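Local coordinates for protein transmembrane oligosaccharyl transferase (Archaeoglobus fulgidus, PDB 3WAJ) that belongs to the STT3/AglB family of membrane-embedded oligosaccharyl transferases, pairing a GT-C-type transmembrane region with a soluble C-terminal part, and carries a zinc ion, at residues A[608-622]-A[673-685]. Sequence-based numbering, arbitrary orientation.
Sequences VVSDIEMETGKYYAM and LYYSTMEAKLHLF
Strand 608-611 meets helix 678-684 almost at right angles, the short axes passing 8.6 Å apart at 81°, while the turn of helix 612-615 brings Glu615 beside Glu679. Where the strand ends, Ser610 OG, held anti to its own backbone nitrogen, enters between two side chains of the helix. Ser610 OG shares a hydrogen bond of 2.8 Å with His683 ND1, meeting the ring at its edge. A weak bond also links Ser610 OG to Glu679 OE1 at 2.8 Å, though it is not settled, since OE2 lies within reach of the same proton. Glu679 bends at chi2 (58°), which turns its carboxylate back toward the strand; the same side chain fills a hole bounded by Met614, Glu615, Tyr619 and Met622. Ile612 CA packs off-centre over the His683 ring, and Glu615 reaches across, bringing OE2 to the edge of the His683 ring, 3.5 Å from CD2.

A second polar grip comes from Tyr674, whose OH donates to Glu615 O at 2.7 Å, tilted 28° from the carbonyl plane. Tyr674 also turns its edge to the face of Tyr619 in a T-shaped stack, centroids 5.0 Å apart, with CD2 over the middle of the ring; Tyr636 makes a further edge-to-face pair with Tyr619. On the sheet side, Val608 CG1 touches Leu682 CD1, and the strand pairs with strand 771-776.

The contact thus fastens a helix to the end of a central strand in the soluble part. With every touching residue buried, the serine hydroxyl offers a polar partner to both imidazole and carboxylate, and the proximity of Glu679 and Glu615 would probably favour a protonated His683.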
loop_
_atom_site.group_PDB
_atom_site.type_symbol
_atom_site.label_atom_id
_atom_site.label_comp_id
_atom_site.label_asym_id
_atom_site.label_seq_id
_atom_site.Cartn_x
_atom_site.Cartn_y
_atom_site.Cartn_z
ATOM N N VAL A 608 20.794 -6.476 2.540
ATOM C CA VAL A 608 19.549 -6.979 3.094
ATOM C C VAL A 608 19.099 -5.942 4.129
ATOM O O VAL A 608 19.913 -5.470 4.927
ATOM C CB VAL A 608 19.772 -8.331 3.812
ATOM C CG1 VAL A 608 18.446 -8.920 4.292
ATOM C CG2 VAL A 608 20.522 -9.326 2.914
ATOM N N VAL A 609 17.821 -5.571 4.109
ATOM C CA VAL A 609 17.258 -4.723 5.156
ATOM C C VAL A 609 16.127 -5.469 5.863
ATOM O O VAL A 609 15.148 -5.896 5.227
ATOM C CB VAL A 609 16.719 -3.392 4.610
ATOM C CG1 VAL A 609 16.205 -2.528 5.764
ATOM C CG2 VAL A 609 17.793 -2.644 3.795
ATOM N N SER A 610 16.262 -5.632 7.178
ATOM C CA SER A 610 15.304 -6.417 7.947
ATOM C C SER A 610 14.806 -5.625 9.138
ATOM O O SER A 610 15.585 -4.930 9.815
ATOM C CB SER A 610 15.952 -7.734 8.407
ATOM O OG SER A 610 15.204 -8.370 9.431
ATOM N N ASP A 611 13.509 -5.725 9.413
ATOM C CA ASP A 611 12.969 -4.983 10.548
ATOM C C ASP A 611 12.251 -5.866 11.567
ATOM O O ASP A 611 12.098 -7.067 11.360
ATOM C CB ASP A 611 12.136 -3.763 10.118
ATOM C CG ASP A 611 10.697 -4.097 9.781
ATOM O OD1 ASP A 611 10.351 -5.283 9.528
ATOM O OD2 ASP A 611 9.907 -3.129 9.746
ATOM N N ILE A 612 11.836 -5.275 12.678
ATOM C CA ILE A 612 11.337 -6.087 13.767
ATOM C C ILE A 612 9.986 -6.678 13.396
ATOM O O ILE A 612 9.551 -7.681 13.965
ATOM C CB ILE A 612 11.275 -5.288 15.073
ATOM C CG1 ILE A 612 11.026 -6.238 16.257
ATOM C CG2 ILE A 612 10.202 -4.188 14.978
ATOM C CD1 ILE A 612 11.087 -5.571 17.604
ATOM N N GLU A 613 9.334 -6.065 12.419
ATOM C CA GLU A 613 8.021 -6.529 11.990
ATOM C C GLU A 613 8.158 -7.800 11.154
ATOM O O GLU A 613 7.416 -8.766 11.345
ATOM C CB GLU A 613 7.285 -5.417 11.232
ATOM C CG GLU A 613 6.862 -4.260 12.134
ATOM C CD GLU A 613 5.989 -3.228 11.436
ATOM O OE1 GLU A 613 5.356 -2.408 12.141
ATOM O OE2 GLU A 613 5.944 -3.231 10.187
ATOM N N MET A 614 9.104 -7.767 10.224
ATOM C CA MET A 614 9.545 -8.953 9.499
ATOM C C MET A 614 9.914 -10.100 10.436
ATOM O O MET A 614 9.588 -11.260 10.180
ATOM C CB MET A 614 10.737 -8.584 8.614
ATOM C CG MET A 614 10.332 -7.710 7.418
ATOM S SD MET A 614 11.716 -6.985 6.524
ATOM C CE MET A 614 12.622 -8.499 6.095
ATOM N N GLU A 615 10.585 -9.770 11.534
ATOM C CA GLU A 615 10.994 -10.785 12.492
ATOM C C GLU A 615 9.777 -11.354 13.218
ATOM O O GLU A 615 9.695 -12.554 13.465
ATOM C CB GLU A 615 11.980 -10.191 13.514
ATOM C CG GLU A 615 12.417 -11.145 14.621
ATOM C CD GLU A 615 13.274 -10.452 15.684
ATOM O OE1 GLU A 615 12.766 -9.504 16.312
ATOM O OE2 GLU A 615 14.448 -10.846 15.894
ATOM N N THR A 616 8.824 -10.484 13.539
ATOM C CA THR A 616 7.687 -10.871 14.360
ATOM C C THR A 616 6.359 -10.932 13.609
ATOM O O THR A 616 6.033 -11.944 13.010
ATOM C CB THR A 616 7.558 -9.968 15.583
ATOM O OG1 THR A 616 7.271 -8.635 15.151
ATOM C CG2 THR A 616 8.854 -9.980 16.386
ATOM N N GLY A 617 5.585 -9.856 13.658
ATOM C CA GLY A 617 4.204 -9.874 13.187
ATOM C C GLY A 617 4.008 -10.224 11.721
ATOM O O GLY A 617 3.060 -10.923 11.361
ATOM N N LYS A 618 4.907 -9.745 10.869
ATOM C CA LYS A 618 4.776 -9.997 9.452
ATOM C C LYS A 618 5.450 -11.296 9.028
ATOM O O LYS A 618 5.404 -11.641 7.844
ATOM C CB LYS A 618 5.346 -8.823 8.630
ATOM C CG LYS A 618 4.714 -7.461 8.899
ATOM C CD LYS A 618 5.276 -6.426 7.920
ATOM C CE LYS A 618 4.530 -5.095 8.036
ATOM N NZ LYS A 618 5.354 -3.953 7.484
ATOM N N TYR A 619 6.090 -12.007 9.960
ATOM C CA TYR A 619 6.806 -13.212 9.540
ATOM C C TYR A 619 5.853 -14.237 8.915
ATOM O O TYR A 619 6.166 -14.840 7.889
ATOM C CB TYR A 619 7.673 -13.866 10.642
ATOM C CG TYR A 619 8.362 -15.091 10.065
ATOM C CD1 TYR A 619 7.761 -16.348 10.134
ATOM C CD2 TYR A 619 9.564 -14.974 9.370
ATOM C CE1 TYR A 619 8.355 -17.461 9.557
ATOM C CE2 TYR A 619 10.173 -16.084 8.788
ATOM C CZ TYR A 619 9.559 -17.324 8.890
ATOM O OH TYR A 619 10.129 -18.440 8.330
ATOM N N TYR A 620 4.692 -14.421 9.534
ATOM C CA TYR A 620 3.695 -15.367 9.044
ATOM C C TYR A 620 3.330 -15.080 7.585
ATOM O O TYR A 620 3.260 -15.984 6.758
ATOM C CB TYR A 620 2.454 -15.287 9.930
ATOM C CG TYR A 620 1.312 -16.207 9.548
ATOM C CD1 TYR A 620 0.129 -15.701 9.025
ATOM C CD2 TYR A 620 1.396 -17.581 9.761
ATOM C CE1 TYR A 620 -0.929 -16.539 8.708
ATOM C CE2 TYR A 620 0.345 -18.420 9.442
ATOM C CZ TYR A 620 -0.811 -17.892 8.921
ATOM O OH TYR A 620 -1.855 -18.722 8.607
ATOM N N ALA A 621 3.103 -13.806 7.285
ATOM C CA ALA A 621 2.814 -13.372 5.929
ATOM C C ALA A 621 3.909 -13.793 4.941
ATOM O O ALA A 621 3.611 -14.179 3.799
ATOM C CB ALA A 621 2.619 -11.872 5.900
ATOM N N MET A 622 5.175 -13.699 5.353
ATOM C CA MET A 622 6.265 -14.115 4.463
ATOM C C MET A 622 6.207 -15.626 4.234
ATOM O O MET A 622 6.411 -16.117 3.114
ATOM C CB MET A 622 7.638 -13.677 5.003
ATOM C CG MET A 622 7.790 -12.161 5.158
ATOM S SD MET A 622 9.488 -11.590 5.336
ATOM C CE MET A 622 9.905 -12.248 6.958
ATOM N N LEU A 673 11.739 -24.704 13.607
ATOM C CA LEU A 673 11.968 -24.351 12.205
ATOM C C LEU A 673 12.286 -22.869 12.004
ATOM O O LEU A 673 13.251 -22.517 11.327
ATOM C CB LEU A 673 10.759 -24.723 11.370
ATOM C CG LEU A 673 11.116 -25.570 10.160
ATOM C CD1 LEU A 673 11.737 -26.889 10.613
ATOM C CD2 LEU A 673 9.866 -25.812 9.356
ATOM N N TYR A 674 11.467 -22.010 12.598
ATOM C CA TYR A 674 11.673 -20.570 12.537
ATOM C C TYR A 674 13.145 -20.174 12.776
ATOM O O TYR A 674 13.739 -19.429 11.981
ATOM C CB TYR A 674 10.722 -19.885 13.533
ATOM C CG TYR A 674 10.948 -18.398 13.717
ATOM C CD1 TYR A 674 11.844 -17.922 14.680
ATOM C CD2 TYR A 674 10.269 -17.468 12.930
ATOM C CE1 TYR A 674 12.060 -16.566 14.856
ATOM C CE2 TYR A 674 10.481 -16.101 13.095
ATOM C CZ TYR A 674 11.371 -15.662 14.068
ATOM O OH TYR A 674 11.591 -14.316 14.248
ATOM N N TYR A 675 13.743 -20.716 13.839
ATOM C CA TYR A 675 15.105 -20.341 14.202
ATOM C C TYR A 675 16.175 -20.700 13.172
ATOM O O TYR A 675 17.321 -20.253 13.271
ATOM C CB TYR A 675 15.440 -20.851 15.603
ATOM C CG TYR A 675 14.517 -20.228 16.623
ATOM C CD1 TYR A 675 14.806 -18.987 17.177
ATOM C CD2 TYR A 675 13.325 -20.854 16.991
ATOM C CE1 TYR A 675 13.956 -18.410 18.096
ATOM C CE2 TYR A 675 12.471 -20.279 17.904
ATOM C CZ TYR A 675 12.790 -19.059 18.455
ATOM O OH TYR A 675 11.938 -18.479 19.378
ATOM N N SER A 676 15.781 -21.472 12.165
ATOM C CA SER A 676 16.673 -21.799 11.054
ATOM C C SER A 676 16.487 -20.896 9.834
ATOM O O SER A 676 17.280 -20.931 8.903
ATOM C CB SER A 676 16.477 -23.247 10.630
ATOM O OG SER A 676 17.041 -24.084 11.599
ATOM N N THR A 677 15.434 -20.097 9.829
ATOM C CA THR A 677 15.182 -19.243 8.679
ATOM C C THR A 677 16.191 -18.110 8.643
ATOM O O THR A 677 16.752 -17.738 9.691
ATOM C CB THR A 677 13.763 -18.673 8.706
ATOM O OG1 THR A 677 13.653 -17.742 9.792
ATOM C CG2 THR A 677 12.759 -19.811 8.862
ATOM N N MET A 678 16.408 -17.567 7.445
ATOM C CA MET A 678 17.262 -16.397 7.279
ATOM C C MET A 678 16.751 -15.214 8.090
ATOM O O MET A 678 17.542 -14.449 8.644
ATOM C CB MET A 678 17.361 -15.997 5.807
ATOM C CG MET A 678 18.299 -16.848 5.014
ATOM S SD MET A 678 20.024 -16.635 5.517
ATOM C CE MET A 678 20.228 -14.896 5.124
ATOM N N GLU A 679 15.434 -15.050 8.151
ATOM C CA GLU A 679 14.899 -13.919 8.893
ATOM C C GLU A 679 15.281 -14.025 10.366
ATOM O O GLU A 679 15.621 -13.019 10.987
ATOM C CB GLU A 679 13.386 -13.751 8.719
ATOM C CG GLU A 679 12.793 -12.646 9.608
ATOM C CD GLU A 679 13.435 -11.285 9.347
ATOM O OE1 GLU A 679 13.469 -10.429 10.262
ATOM O OE2 GLU A 679 13.893 -11.061 8.210
ATOM N N ALA A 680 15.290 -15.237 10.919
ATOM C CA ALA A 680 15.669 -15.376 12.337
ATOM C C ALA A 680 17.170 -15.246 12.538
ATOM O O ALA A 680 17.620 -14.670 13.526
ATOM C CB ALA A 680 15.155 -16.678 12.944
ATOM N N LYS A 681 17.939 -15.810 11.611
ATOM C CA LYS A 681 19.398 -15.746 11.694
ATOM C C LYS A 681 19.878 -14.308 11.569
ATOM O O LYS A 681 20.833 -13.904 12.210
ATOM C CB LYS A 681 20.028 -16.601 10.590
ATOM C CG LYS A 681 19.920 -18.090 10.829
ATOM C CD LYS A 681 20.410 -18.881 9.635
ATOM C CE LYS A 681 20.390 -20.387 9.896
ATOM N NZ LYS A 681 20.924 -21.109 8.726
ATOM N N LEU A 682 19.194 -13.541 10.731
ATOM C CA LEU A 682 19.541 -12.149 10.503
ATOM C C LEU A 682 19.065 -11.252 11.651
ATOM O O LEU A 682 19.859 -10.591 12.320
ATOM C CB LEU A 682 18.957 -11.671 9.163
ATOM C CG LEU A 682 19.725 -12.167 7.931
ATOM C CD1 LEU A 682 18.947 -11.909 6.625
ATOM C CD2 LEU A 682 21.101 -11.501 7.874
ATOM N N HIS A 683 17.764 -11.234 11.896
ATOM C CA HIS A 683 17.259 -10.267 12.841
ATOM C C HIS A 683 17.386 -10.731 14.278
ATOM O O HIS A 683 17.667 -9.915 15.159
ATOM C CB HIS A 683 15.825 -9.838 12.531
ATOM C CG HIS A 683 15.527 -8.445 12.976
ATOM N ND1 HIS A 683 15.381 -7.398 12.090
ATOM C CD2 HIS A 683 15.379 -7.922 14.213
ATOM C CE1 HIS A 683 15.144 -6.288 12.772
ATOM N NE2 HIS A 683 15.140 -6.579 14.062
ATOM N N LEU A 684 17.189 -12.025 14.527
ATOM C CA LEU A 684 17.185 -12.508 15.911
ATOM C C LEU A 684 18.600 -12.820 16.381
ATOM O O LEU A 684 19.001 -12.394 17.454
ATOM C CB LEU A 684 16.255 -13.712 16.096
ATOM C CG LEU A 684 15.915 -14.071 17.551
ATOM C CD1 LEU A 684 14.426 -14.241 17.734
ATOM C CD2 LEU A 684 16.656 -15.322 18.028
ATOM N N PHE A 685 19.367 -13.534 15.563
ATOM C CA PHE A 685 20.746 -13.868 15.924
ATOM C C PHE A 685 21.780 -12.847 15.426
ATOM O O PHE A 685 22.988 -13.079 15.555
ATOM C CB PHE A 685 21.107 -15.283 15.424
ATOM C CG PHE A 685 20.242 -16.375 16.008
ATOM C CD1 PHE A 685 20.467 -16.851 17.295
ATOM C CD2 PHE A 685 19.210 -16.922 15.273
ATOM C CE1 PHE A 685 19.672 -17.858 17.834
ATOM C CE2 PHE A 685 18.414 -17.924 15.803
ATOM C CZ PHE A 685 18.647 -18.392 17.087
#